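PDB 6AEM: PKD domain, which binds calcium as a small accessory domain of the Vibrio anguillarum protease Epp, its further role being unsettled. Local coordinates for residues Val35-Asp40 with Ser48-Ser53. Numbering follows the deposited sequence.
Sequences VSYAWD and SEMAPS
The indole N-H of Trp39 is shared between two successive backbone carbonyls, Glu49 O and Met50 O, both lying at the ring edge in its plane. Here the PKD domain, a beta-sandwich of the E-set clan, passes from one sheet to the other: 48-53 leaves the edge strand 46-47, which pairs with 34-40, and crosses over to strand 53-55 of the facing sheet. Each branch of the forked bond is weak. Trp39 NE1 stands 2.8 Å from Glu49 O but with an N-H...O angle of only 122°, whereas the longer branch to Met50 O, at 3.4 Å, opens to 140°. Met50 O also accepts from the Asn25 side chain on strand 20-25, so both sheets help to hold this turn of the connection. Pro52 lies over one face of the Trp39 indole, its CG 3.7 Å from the centroid of the five-membered ring and nearly on the normal, a CH-pi contact; Phe12 adds an edge-to-face partner to this buried tryptophan.

Two residues back on the strand, Tyr37 lies alongside Met50. A chi1 of -176°, which turns the chain away from the backbone N, lays Met50 along the phenol and sets Met50 CG over one face of the Tyr37 ring, 3.9 Å from its centroid, in a CH-pi contact. The extended chain carries SD on to an oblique Met-aromatic contact near Tyr37 OH, and only beyond the sulfur does it bend, turning CE aside. Where strand pairing gives way to the loop, Ser48 CA makes a CA-H...O contact with Tyr37 O, and a water bridges the backbones, accepting from Tyr37 N at 3.0 Å and donating to Ser48 O at 2.7 Å.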
loop_
_atom_site.group_PDB
_atom_site.type_symbol
_atom_site.label_atom_id
_atom_site.label_comp_id
_atom_site.label_asym_id
_atom_site.label_seq_id
_atom_site.Cartn_x
_atom_site.Cartn_y
_atom_site.Cartn_z
ATOM N N VAL A 35 -1.729 -13.576 -2.019
ATOM C CA VAL A 35 -2.981 -14.016 -1.434
ATOM C C VAL A 35 -3.698 -12.904 -0.686
ATOM O O VAL A 35 -4.926 -12.958 -0.563
ATOM C CB VAL A 35 -2.806 -15.238 -0.504
ATOM C CG1 VAL A 35 -2.117 -16.347 -1.251
ATOM C CG2 VAL A 35 -2.073 -14.901 0.794
ATOM N N SER A 36 -2.981 -11.906 -0.179
ATOM C CA SER A 36 -3.624 -10.875 0.615
ATOM C C SER A 36 -2.741 -9.639 0.645
ATOM O O SER A 36 -1.536 -9.697 0.387
ATOM C CB SER A 36 -3.893 -11.382 2.022
ATOM O OG SER A 36 -2.673 -11.615 2.659
ATOM N N TYR A 37 -3.377 -8.545 1.042
ATOM C CA TYR A 37 -2.830 -7.191 1.067
ATOM C C TYR A 37 -3.241 -6.529 2.366
ATOM O O TYR A 37 -4.387 -6.677 2.787
ATOM C CB TYR A 37 -3.453 -6.365 -0.064
ATOM C CG TYR A 37 -3.272 -7.014 -1.416
ATOM C CD1 TYR A 37 -2.137 -6.782 -2.164
ATOM C CD2 TYR A 37 -4.244 -7.860 -1.953
ATOM C CE1 TYR A 37 -1.938 -7.387 -3.376
ATOM C CE2 TYR A 37 -4.050 -8.469 -3.187
ATOM C CZ TYR A 37 -2.895 -8.227 -3.898
ATOM O OH TYR A 37 -2.689 -8.824 -5.129
ATOM N N ALA A 38 -2.311 -5.792 2.987
ATOM C CA ALA A 38 -2.596 -5.093 4.236
ATOM C C ALA A 38 -2.004 -3.691 4.140
ATOM O O ALA A 38 -0.780 -3.521 4.180
ATOM C CB ALA A 38 -2.039 -5.838 5.444
ATOM N N TRP A 39 -2.880 -2.690 4.047
ATOM C CA TRP A 39 -2.479 -1.297 3.952
ATOM C C TRP A 39 -2.696 -0.565 5.270
ATOM O O TRP A 39 -3.713 -0.748 5.947
ATOM C CB TRP A 39 -3.318 -0.545 2.929
ATOM C CG TRP A 39 -3.160 -0.931 1.506
ATOM C CD1 TRP A 39 -3.843 -1.912 0.831
ATOM C CD2 TRP A 39 -2.303 -0.319 0.537
ATOM N NE1 TRP A 39 -3.477 -1.939 -0.490
ATOM C CE2 TRP A 39 -2.504 -0.989 -0.688
ATOM C CE3 TRP A 39 -1.363 0.713 0.598
ATOM C CZ2 TRP A 39 -1.819 -0.625 -1.847
ATOM C CZ3 TRP A 39 -0.666 1.046 -0.519
ATOM C CH2 TRP A 39 -0.898 0.393 -1.738
ATOM N N ASP A 40 -1.752 0.313 5.600
ATOM C CA ASP A 40 -1.898 1.268 6.695
ATOM C C ASP A 40 -1.649 2.636 6.070
ATOM O O ASP A 40 -0.565 2.875 5.528
ATOM C CB ASP A 40 -0.868 0.949 7.787
ATOM C CG ASP A 40 -0.917 1.911 8.979
ATOM O OD1 ASP A 40 -1.610 2.947 8.911
ATOM O OD2 ASP A 40 -0.196 1.631 9.985
ATOM N N SER A 48 -7.727 -3.875 3.438
ATOM C CA SER A 48 -7.291 -5.144 2.866
ATOM C C SER A 48 -7.527 -5.210 1.359
ATOM O O SER A 48 -7.349 -6.275 0.756
ATOM C CB SER A 48 -7.964 -6.317 3.576
ATOM O OG SER A 48 -9.361 -6.216 3.434
ATOM N N GLU A 49 -7.906 -4.099 0.740
ATOM C CA GLU A 49 -8.088 -4.082 -0.704
ATOM C C GLU A 49 -6.754 -4.032 -1.437
ATOM O O GLU A 49 -5.742 -3.528 -0.937
ATOM C CB GLU A 49 -8.926 -2.883 -1.125
ATOM C CG GLU A 49 -10.363 -2.986 -0.676
ATOM C CD GLU A 49 -11.208 -1.860 -1.191
ATOM O OE1 GLU A 49 -10.698 -1.074 -2.032
ATOM O OE2 GLU A 49 -12.391 -1.792 -0.784
ATOM N N MET A 50 -6.779 -4.532 -2.671
ATOM C CA MET A 50 -5.582 -4.536 -3.506
ATOM C C MET A 50 -5.161 -3.122 -3.902
ATOM O O MET A 50 -3.984 -2.761 -3.777
ATOM C CB MET A 50 -5.822 -5.396 -4.739
ATOM C CG MET A 50 -4.591 -5.549 -5.641
ATOM S SD MET A 50 -4.852 -6.647 -7.041
ATOM C CE MET A 50 -5.839 -5.531 -8.018
ATOM N N ALA A 51 -6.101 -2.311 -4.372
ATOM C CA ALA A 51 -5.805 -0.987 -4.916
ATOM C C ALA A 51 -6.816 -0.000 -4.357
ATOM O O ALA A 51 -7.719 0.466 -5.070
ATOM C CB ALA A 51 -5.884 -1.023 -6.438
ATOM N N PRO A 52 -6.688 0.338 -3.074
ATOM C CA PRO A 52 -7.690 1.176 -2.412
ATOM C C PRO A 52 -7.603 2.636 -2.849
ATOM O O PRO A 52 -6.573 3.131 -3.326
ATOM C CB PRO A 52 -7.359 1.014 -0.919
ATOM C CG PRO A 52 -5.923 0.689 -0.895
ATOM C CD PRO A 52 -5.674 -0.153 -2.124
ATOM N N SER A 53 -8.724 3.326 -2.673
ATOM C CA SER A 53 -8.796 4.770 -2.775
ATOM C C SER A 53 -9.232 5.255 -1.407
ATOM O O SER A 53 -10.049 4.602 -0.745
ATOM C CB SER A 53 -9.819 5.210 -3.838
ATOM O OG SER A 53 -9.367 4.906 -5.149
HETATM O O HOH W 1 -6.360 -8.793 1.190
#